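Local coordinates for pseudoperoxidase (Leishmania major, PDB 5VIA), which binds heme b, whose iron takes two axial protein ligands, and belongs to the peroxidase family, although any peroxidase activity of its own remains uncertain, at residues G162-A174 and L201-L215. Sequence-based numbering, arbitrary orientation.
Sequences GEFHENVSGLESA and LTVARTQYNKEVATL. With HEM (protoporphyrin IX containing Fe), chain B.
Asn209 reaches from the 201-215 loop to the backbone of Gly170, its ND2 donating to the carbonyl O at 3.0 Å in a nearly straight bond (167°) that lies in the carbonyl plane, on a lone pair. The other N-H of ND2 goes to Ala204 O, and OD1 takes Thr206 N and Arg205 NH1 from opposite faces of the amide; four bonds therefore fix the rotation of the Asn209 amide. With CG set between the backbone N and the carbonyl carbon (chi1 63°), the amide spans both segments, Gly170 O and Ala204 O both lying in its plane, while CB rests against Glu166 O. Arg205 also grips Val212 O end-on through NH1 and NH2, and Val212, closing the type I turn from Asn209, lays CG2 against the Glu166-Gly170 backbone, 3.4 Å from Val168 O.

Glu166 runs alongside Tyr208, carboxylate and ring planes 22° apart, but it is the CB of the tyrosine that touches Glu166 CD, at 3.5 Å. A water donates to Glu166 OE2 and is also hydrogen-bonded to Thr206 OG1, which accepts from Tyr208 N in an ST turn. Beyond Val212, Glu211 lies beside Asn167, its CD 3.6 Å from Asn167 CB. Apolar packing continues at Leu171, whose CD2 meets Val203 CG2 at 3.7 Å, the two side chains crossing at about a right angle; both also touch Leu219 of strand 219-224.

The far side of the 162-174 loop faces the heme. Ser169 OG and His165 N bind propionate oxygen O1A, His165 ND1 takes O2A at 2.7 Å, and Phe164 lays a ring face over CAA. The 201-215 loop thus forms a second shell, packing on and hydrogen-bonding to the backbone of a segment whose donors would stabilise the propionate's negative charge.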
loop_
_atom_site.group_PDB
_atom_site.type_symbol
_atom_site.label_atom_id
_atom_site.label_comp_id
_atom_site.label_asym_id
_atom_site.label_seq_id
_atom_site.Cartn_x
_atom_site.Cartn_y
_atom_site.Cartn_z
ATOM N N GLY A 162 5.456 7.809 1.641
ATOM C CA GLY A 162 4.364 8.135 2.542
ATOM C C GLY A 162 4.807 8.453 3.954
ATOM O O GLY A 162 5.999 8.548 4.234
ATOM N N GLU A 163 3.844 8.627 4.853
ATOM C CA GLU A 163 4.160 8.906 6.244
ATOM C C GLU A 163 3.034 8.476 7.172
ATOM O O GLU A 163 1.982 8.007 6.727
ATOM C CB GLU A 163 4.450 10.398 6.433
ATOM C CG GLU A 163 3.406 11.302 5.835
ATOM C CD GLU A 163 3.823 12.756 5.858
ATOM O OE1 GLU A 163 3.932 13.347 6.946
ATOM O OE2 GLU A 163 4.064 13.320 4.777
ATOM N N PHE A 164 3.257 8.674 8.467
ATOM C CA PHE A 164 2.291 8.319 9.499
ATOM C C PHE A 164 1.302 9.447 9.766
ATOM O O PHE A 164 1.659 10.626 9.680
ATOM C CB PHE A 164 3.044 7.939 10.781
ATOM C CG PHE A 164 3.672 6.575 10.719
ATOM C CD1 PHE A 164 4.697 6.300 9.815
ATOM C CD2 PHE A 164 3.217 5.552 11.542
ATOM C CE1 PHE A 164 5.266 5.030 9.743
ATOM C CE2 PHE A 164 3.782 4.273 11.467
ATOM C CZ PHE A 164 4.811 4.023 10.570
ATOM N N HIS A 165 0.058 9.094 10.089
ATOM C CA HIS A 165 -0.964 10.103 10.385
ATOM C C HIS A 165 -1.631 9.870 11.746
ATOM O O HIS A 165 -1.784 8.724 12.197
ATOM C CB HIS A 165 -2.024 10.130 9.276
ATOM C CG HIS A 165 -1.454 10.347 7.910
ATOM N ND1 HIS A 165 -0.794 9.357 7.213
ATOM C CD2 HIS A 165 -1.411 11.451 7.122
ATOM C CE1 HIS A 165 -0.390 9.830 6.049
ATOM N NE2 HIS A 165 -0.747 11.104 5.972
ATOM N N GLU A 166 -2.035 10.958 12.390
ATOM C CA GLU A 166 -2.586 10.885 13.745
ATOM C C GLU A 166 -3.927 10.142 13.812
ATOM O O GLU A 166 -4.239 9.518 14.825
ATOM C CB GLU A 166 -2.688 12.283 14.365
ATOM C CG GLU A 166 -1.713 12.518 15.544
ATOM C CD GLU A 166 -1.240 13.947 15.650
ATOM O OE1 GLU A 166 -1.605 14.753 14.768
ATOM O OE2 GLU A 166 -0.505 14.280 16.617
ATOM N N ASN A 167 -4.707 10.182 12.730
ATOM C CA ASN A 167 -6.000 9.485 12.708
ATOM C C ASN A 167 -5.942 8.066 12.148
ATOM O O ASN A 167 -6.980 7.399 12.025
ATOM C CB ASN A 167 -7.077 10.319 11.990
ATOM C CG ASN A 167 -6.732 10.614 10.542
ATOM O OD1 ASN A 167 -5.617 10.365 10.095
ATOM N ND2 ASN A 167 -7.689 11.173 9.806
ATOM N N VAL A 168 -4.732 7.609 11.817
ATOM C CA VAL A 168 -4.511 6.255 11.320
ATOM C C VAL A 168 -3.682 5.448 12.326
ATOM O O VAL A 168 -4.192 4.530 12.969
ATOM C CB VAL A 168 -3.812 6.288 9.956
ATOM C CG1 VAL A 168 -3.601 4.862 9.401
ATOM C CG2 VAL A 168 -4.617 7.137 8.983
ATOM N N SER A 169 -2.408 5.798 12.473
ATOM C CA SER A 169 -1.540 5.116 13.431
ATOM C C SER A 169 -1.574 5.756 14.810
ATOM O O SER A 169 -1.250 5.115 15.806
ATOM C CB SER A 169 -0.101 5.085 12.923
ATOM O OG SER A 169 -0.042 4.399 11.694
ATOM N N GLY A 170 -1.938 7.031 14.864
ATOM C CA GLY A 170 -2.005 7.740 16.126
ATOM C C GLY A 170 -0.825 8.666 16.361
ATOM O O GLY A 170 -0.699 9.254 17.443
ATOM N N LEU A 171 0.048 8.781 15.361
ATOM C CA LEU A 171 1.198 9.682 15.458
ATOM C C LEU A 171 1.490 10.340 14.108
ATOM O O LEU A 171 1.078 9.847 13.058
ATOM C CB LEU A 171 2.434 8.935 15.965
ATOM C CG LEU A 171 2.818 7.787 15.022
ATOM C CD1 LEU A 171 4.221 7.941 14.483
ATOM C CD2 LEU A 171 2.678 6.440 15.697
ATOM N N GLU A 172 2.217 11.452 14.165
ATOM C CA GLU A 172 2.485 12.328 13.033
ATOM C C GLU A 172 4.010 12.506 12.971
ATOM O O GLU A 172 4.705 12.162 13.933
ATOM C CB GLU A 172 1.802 13.667 13.355
ATOM C CG GLU A 172 2.070 14.868 12.474
ATOM C CD GLU A 172 0.944 15.872 12.591
ATOM O OE1 GLU A 172 1.177 17.011 13.051
ATOM O OE2 GLU A 172 -0.192 15.497 12.230
ATOM N N SER A 173 4.532 13.041 11.865
ATOM C CA SER A 173 5.961 13.383 11.760
ATOM C C SER A 173 6.869 12.168 11.896
ATOM O O SER A 173 7.887 12.203 12.589
ATOM C CB SER A 173 6.369 14.436 12.795
ATOM O OG SER A 173 5.584 15.603 12.670
ATOM N N ALA A 174 6.485 11.088 11.238
ATOM C CA ALA A 174 7.292 9.881 11.216
ATOM C C ALA A 174 7.055 9.220 9.875
ATOM O O ALA A 174 6.008 9.427 9.264
ATOM C CB ALA A 174 6.884 8.954 12.337
ATOM N N LEU A 201 8.077 1.501 20.692
ATOM C CA LEU A 201 7.566 2.868 20.721
ATOM C C LEU A 201 6.206 2.891 21.396
ATOM O O LEU A 201 5.303 2.139 21.018
ATOM C CB LEU A 201 7.444 3.435 19.302
ATOM C CG LEU A 201 6.775 4.808 19.159
ATOM C CD1 LEU A 201 7.669 5.902 19.705
ATOM C CD2 LEU A 201 6.401 5.095 17.710
ATOM N N THR A 202 6.056 3.741 22.403
ATOM C CA THR A 202 4.757 3.910 23.032
ATOM C C THR A 202 4.019 5.017 22.309
ATOM O O THR A 202 4.510 6.138 22.222
ATOM C CB THR A 202 4.882 4.287 24.512
ATOM O OG1 THR A 202 5.455 3.194 25.238
ATOM C CG2 THR A 202 3.514 4.602 25.094
ATOM N N VAL A 203 2.845 4.710 21.775
ATOM C CA VAL A 203 2.022 5.753 21.184
ATOM C C VAL A 203 1.059 6.236 22.264
ATOM O O VAL A 203 0.192 5.486 22.709
ATOM C CB VAL A 203 1.278 5.257 19.924
ATOM C CG1 VAL A 203 0.454 6.369 19.315
ATOM C CG2 VAL A 203 2.271 4.733 18.898
ATOM N N ALA A 204 1.236 7.479 22.701
ATOM C CA ALA A 204 0.414 8.051 23.768
ATOM C C ALA A 204 -0.923 8.562 23.254
ATOM O O ALA A 204 -1.028 9.015 22.113
ATOM C CB ALA A 204 1.158 9.178 24.462
ATOM N N ARG A 205 -1.941 8.483 24.106
ATOM C CA ARG A 205 -3.225 9.119 23.845
ATOM C C ARG A 205 -3.036 10.629 23.840
ATOM O O ARG A 205 -2.514 11.184 24.797
ATOM C CB ARG A 205 -4.229 8.738 24.936
ATOM C CG ARG A 205 -5.603 9.379 24.773
ATOM C CD ARG A 205 -6.179 9.089 23.395
ATOM N NE ARG A 205 -6.594 7.699 23.260
ATOM C CZ ARG A 205 -6.813 7.094 22.096
ATOM N NH1 ARG A 205 -6.638 7.752 20.955
ATOM N NH2 ARG A 205 -7.195 5.824 22.064
ATOM N N THR A 206 -3.436 11.293 22.756
ATOM C CA THR A 206 -3.411 12.762 22.695
ATOM C C THR A 206 -4.751 13.292 22.208
ATOM O O THR A 206 -5.637 12.519 21.825
ATOM C CB THR A 206 -2.341 13.312 21.717
ATOM O OG1 THR A 206 -2.768 13.077 20.366
ATOM C CG2 THR A 206 -0.980 12.655 21.949
ATOM N N GLN A 207 -4.876 14.615 22.190
ATOM C CA GLN A 207 -6.082 15.268 21.698
ATOM C C GLN A 207 -6.218 15.155 20.175
ATOM O O GLN A 207 -7.265 15.480 19.616
ATOM C CB GLN A 207 -6.126 16.737 22.148
ATOM C CG GLN A 207 -5.692 17.762 21.100
ATOM C CD GLN A 207 -5.972 19.197 21.534
ATOM O OE1 GLN A 207 -6.487 20.006 20.757
ATOM N NE2 GLN A 207 -5.624 19.520 22.777
ATOM N N TYR A 208 -5.169 14.673 19.512
ATOM C CA TYR A 208 -5.150 14.624 18.056
ATOM C C TYR A 208 -5.316 13.212 17.481
ATOM O O TYR A 208 -5.533 13.065 16.276
ATOM C CB TYR A 208 -3.863 15.260 17.516
ATOM C CG TYR A 208 -3.600 16.632 18.081
ATOM C CD1 TYR A 208 -4.245 17.749 17.570
ATOM C CD2 TYR A 208 -2.717 16.809 19.135
ATOM C CE1 TYR A 208 -4.017 19.011 18.094
ATOM C CE2 TYR A 208 -2.477 18.064 19.665
ATOM C CZ TYR A 208 -3.132 19.164 19.142
ATOM O OH TYR A 208 -2.906 20.424 19.670
ATOM N N ASN A 209 -5.207 12.178 18.320
ATOM C CA ASN A 209 -5.329 10.799 17.826
ATOM C C ASN A 209 -6.575 10.048 18.323
ATOM O O ASN A 209 -6.584 8.809 18.386
ATOM C CB ASN A 209 -4.048 9.975 18.086
ATOM C CG ASN A 209 -3.738 9.797 19.578
ATOM O OD1 ASN A 209 -4.599 9.996 20.436
ATOM N ND2 ASN A 209 -2.500 9.399 19.881
ATOM N N LYS A 210 -7.628 10.797 18.635
ATOM C CA LYS A 210 -8.860 10.220 19.171
ATOM C C LYS A 210 -9.559 9.256 18.217
ATOM O O LYS A 210 -10.342 8.429 18.669
ATOM C CB LYS A 210 -9.841 11.325 19.570
ATOM C CG LYS A 210 -9.372 12.207 20.708
ATOM C CD LYS A 210 -10.142 13.522 20.734
ATOM C CE LYS A 210 -10.761 13.779 22.088
ATOM N NZ LYS A 210 -11.860 12.809 22.365
ATOM N N GLU A 211 -9.293 9.364 16.914
ATOM C CA GLU A 211 -9.913 8.473 15.930
ATOM C C GLU A 211 -9.343 7.059 16.013
ATOM O O GLU A 211 -9.926 6.106 15.479
ATOM C CB GLU A 211 -9.705 8.996 14.505
ATOM C CG GLU A 211 -10.600 10.152 14.082
ATOM C CD GLU A 211 -10.635 10.299 12.568
ATOM O OE1 GLU A 211 -10.599 9.255 11.864
ATOM O OE2 GLU A 211 -10.698 11.451 12.084
ATOM N N VAL A 212 -8.190 6.927 16.661
ATOM C CA VAL A 212 -7.561 5.625 16.842
ATOM C C VAL A 212 -8.011 5.090 18.199
ATOM O O VAL A 212 -7.504 5.496 19.246
ATOM C CB VAL A 212 -6.028 5.723 16.721
ATOM C CG1 VAL A 212 -5.378 4.346 16.808
ATOM C CG2 VAL A 212 -5.662 6.389 15.404
ATOM N N ALA A 213 -8.995 4.195 18.162
ATOM C CA ALA A 213 -9.699 3.749 19.360
ATOM C C ALA A 213 -8.756 3.038 20.312
ATOM O O ALA A 213 -8.808 3.236 21.526
ATOM C CB ALA A 213 -10.849 2.823 18.967
ATOM N N THR A 214 -7.912 2.187 19.743
ATOM C CA THR A 214 -6.910 1.467 20.505
ATOM C C THR A 214 -5.545 1.740 19.873
ATOM O O THR A 214 -5.298 1.389 18.720
ATOM C CB THR A 214 -7.233 -0.053 20.576
ATOM O OG1 THR A 214 -6.111 -0.768 21.110
ATOM C CG2 THR A 214 -7.586 -0.607 19.197
ATOM N N LEU A 215 -4.669 2.405 20.616
ATOM C CA LEU A 215 -3.370 2.796 20.071
ATOM C C LEU A 215 -2.483 1.577 19.845
ATOM O O LEU A 215 -2.522 0.624 20.625
ATOM C CB LEU A 215 -2.694 3.810 20.995
ATOM C CG LEU A 215 -3.463 5.127 21.061
ATOM C CD1 LEU A 215 -2.897 6.039 22.106
ATOM C CD2 LEU A 215 -3.433 5.805 19.707
HETATM C CHA HEM B . 1.473 3.262 5.560
HETATM C CHB HEM B . 1.853 -0.791 8.241
HETATM C CHC HEM B . 1.044 -3.349 4.194
HETATM C CHD HEM B . 1.410 0.661 1.445
HETATM C C1A HEM B . 1.562 2.385 6.613
HETATM C C2A HEM B . 1.563 2.779 8.005
HETATM C C3A HEM B . 1.660 1.681 8.748
HETATM C C4A HEM B . 1.735 0.530 7.852
HETATM C CMA HEM B . 1.697 1.624 10.286
HETATM C CAA HEM B . 1.417 4.228 8.521
HETATM C CBA HEM B . -0.083 4.531 8.341
HETATM C CGA HEM B . -0.463 5.928 8.781
HETATM O O1A HEM B . -0.294 6.242 9.985
HETATM O O2A HEM B . -0.970 6.714 7.934
HETATM C C1B HEM B . 1.643 -1.863 7.397
HETATM C C2B HEM B . 1.649 -3.264 7.749
HETATM C C3B HEM B . 1.405 -3.989 6.646
HETATM C C4B HEM B . 1.278 -3.058 5.527
HETATM C CMB HEM B . 1.860 -3.808 9.170
HETATM C CAB HEM B . 1.330 -5.536 6.638
HETATM C CBB HEM B . 0.598 -6.210 5.744
HETATM C C1C HEM B . 1.080 -2.507 3.097
HETATM C C2C HEM B . 0.944 -2.896 1.687
HETATM C C3C HEM B . 1.044 -1.768 0.933
HETATM C C4C HEM B . 1.248 -0.649 1.842
HETATM C CMC HEM B . 0.709 -4.358 1.213
HETATM C CAC HEM B . 0.958 -1.516 -0.590
HETATM C CBC HEM B . 0.606 -2.460 -1.474
HETATM C C1D HEM B . 1.480 1.743 2.288
HETATM C C2D HEM B . 1.630 3.121 1.867
HETATM C C3D HEM B . 1.653 3.936 3.154
HETATM C C4D HEM B . 1.514 2.965 4.220
HETATM C CMD HEM B . 1.741 3.656 0.423
HETATM C CAD HEM B . 1.770 5.478 3.279
HETATM C CBD HEM B . 0.326 5.991 3.201
HETATM C CGD HEM B . 0.257 7.492 3.349
HETATM O O1D HEM B . -0.878 8.033 3.508
HETATM O O2D HEM B . 1.335 8.136 3.313
HETATM N NA HEM B . 1.677 1.001 6.551
HETATM N NB HEM B . 1.426 -1.771 6.039
HETATM N NC HEM B . 1.268 -1.122 3.148
HETATM N ND HEM B . 1.430 1.687 3.679
HETATM FE FE HEM B . 1.398 -0.044 4.893
HETATM O O HOH W 1 -0.762 12.837 18.746
#